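Local atomic coordinates of sphingomyelinase C (Streptomyces griseocarneus, PDB entry 7CNE), a protein that belongs to the endonuclease/exonuclease/phosphatase family and adopts the two-sheet fold of DNase I-like enzymes. Residues R35-A40 / T285-H290. Numbering follows the deposited sequence.
Sequences REIAAA and TDLSGH
S288 OG is gripped twice, accepting the backbone N of H290 at 3.3 Å in an ST turn and donating to the carbonyl of N16 in strand 12-19. This turn belongs to the loop between strands 281-284 and 293-297; L287, just before the turn, reaches the end of helix 30-39. L287 CD1 rests over the face of the E36-I37 peptide group, 3.7 Å from I37 N and equally far from the carbonyl carbon of E36. The other methyl branch, CD2, packs on E36 CB at 3.6 Å. With CG anti to its own carbonyl carbon (chi1 -68°), L287 spreads this fork along the helix, and CD1 also comes within 4.3 Å of A40 CB. I37 runs past L287 in the opposite direction, its CG1 lying 3.9 Å from L287 CB; both residues also touch Y15 of strand 12-19, so that helix and loop meet against a strand of the seven-stranded sheet. The E36 chain bends at chi2 (-53°) and carries its carboxylate away from the leucine. The segments thus meet through van der Waals contact alone, leucine methyls against side-chain carbons and a peptide face; the polar bonds lie beside it, where R33, one helical turn before I37, holds the loop backbone at L287 O and the S288 hydroxyl ties the loop to N16 O.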
# COMPACT_ATOMS: atom_id res chain seq x y z
N ARG A 35 -10.39 6.66 -12.04
CA ARG A 35 -11.64 7.36 -11.78
C ARG A 35 -12.60 6.46 -11.01
O ARG A 35 -13.21 6.89 -10.02
CB ARG A 35 -12.25 7.84 -13.10
CG ARG A 35 -13.51 8.70 -12.95
CD ARG A 35 -13.95 9.30 -14.30
NE ARG A 35 -13.13 10.43 -14.74
CZ ARG A 35 -13.41 11.72 -14.51
NH1 ARG A 35 -14.51 12.06 -13.84
NH2 ARG A 35 -12.60 12.67 -14.96
N GLU A 36 -12.71 5.20 -11.42
CA GLU A 36 -13.63 4.28 -10.77
C GLU A 36 -13.20 3.92 -9.34
O GLU A 36 -14.06 3.67 -8.48
CB GLU A 36 -13.78 3.03 -11.63
CG GLU A 36 -14.57 3.32 -12.89
CD GLU A 36 -15.90 3.98 -12.57
OE1 GLU A 36 -16.06 5.20 -12.81
OE2 GLU A 36 -16.78 3.27 -12.04
N ILE A 37 -11.90 3.88 -9.07
CA ILE A 37 -11.43 3.58 -7.71
C ILE A 37 -11.89 4.67 -6.74
O ILE A 37 -12.35 4.37 -5.63
CB ILE A 37 -9.90 3.41 -7.68
CG1 ILE A 37 -9.49 2.10 -8.35
CG2 ILE A 37 -9.39 3.40 -6.25
CD1 ILE A 37 -7.96 2.04 -8.66
N ALA A 38 -11.78 5.94 -7.13
CA ALA A 38 -12.26 7.00 -6.25
C ALA A 38 -13.76 6.92 -5.98
O ALA A 38 -14.22 7.44 -4.96
CB ALA A 38 -11.92 8.38 -6.82
N ALA A 39 -14.53 6.27 -6.86
CA ALA A 39 -15.97 6.18 -6.64
C ALA A 39 -16.40 4.86 -6.00
O ALA A 39 -17.57 4.72 -5.63
CB ALA A 39 -16.73 6.38 -7.96
N ALA A 40 -15.48 3.91 -5.83
CA ALA A 40 -15.87 2.60 -5.32
C ALA A 40 -16.32 2.69 -3.86
O ALA A 40 -15.95 3.60 -3.11
CB ALA A 40 -14.71 1.61 -5.44
N THR A 285 -13.52 -7.35 -14.58
CA THR A 285 -14.55 -6.94 -13.64
C THR A 285 -13.95 -6.61 -12.27
O THR A 285 -14.63 -6.75 -11.25
CB THR A 285 -15.63 -8.01 -13.49
OG1 THR A 285 -15.03 -9.31 -13.43
CG2 THR A 285 -16.62 -7.96 -14.67
N ASP A 286 -12.69 -6.18 -12.25
CA ASP A 286 -12.06 -5.69 -11.03
C ASP A 286 -11.25 -4.45 -11.36
O ASP A 286 -10.79 -4.28 -12.50
CB ASP A 286 -11.14 -6.73 -10.37
CG ASP A 286 -11.87 -8.00 -10.02
OD1 ASP A 286 -12.00 -8.87 -10.91
OD2 ASP A 286 -12.33 -8.13 -8.87
N LEU A 287 -11.07 -3.58 -10.36
CA LEU A 287 -10.34 -2.34 -10.58
C LEU A 287 -8.84 -2.51 -10.39
O LEU A 287 -8.08 -1.61 -10.76
CB LEU A 287 -10.89 -1.25 -9.66
CG LEU A 287 -12.32 -0.80 -10.00
CD1 LEU A 287 -12.81 0.27 -9.04
CD2 LEU A 287 -12.39 -0.30 -11.44
N SER A 288 -8.40 -3.63 -9.84
CA SER A 288 -6.99 -3.94 -9.74
C SER A 288 -6.87 -5.43 -9.48
O SER A 288 -7.88 -6.14 -9.35
CB SER A 288 -6.29 -3.11 -8.66
OG SER A 288 -6.51 -3.63 -7.37
N GLY A 289 -5.63 -5.92 -9.42
CA GLY A 289 -5.41 -7.32 -9.13
C GLY A 289 -5.51 -7.68 -7.67
O GLY A 289 -5.58 -8.87 -7.35
N HIS A 290 -5.54 -6.69 -6.79
CA HIS A 290 -5.71 -6.89 -5.36
C HIS A 290 -7.14 -6.58 -4.94
O HIS A 290 -7.87 -5.86 -5.63
CB HIS A 290 -4.74 -6.01 -4.56
CG HIS A 290 -3.30 -6.45 -4.65
ND1 HIS A 290 -2.60 -6.93 -3.56
CD2 HIS A 290 -2.43 -6.46 -5.69
CE1 HIS A 290 -1.37 -7.22 -3.93
NE2 HIS A 290 -1.24 -6.95 -5.22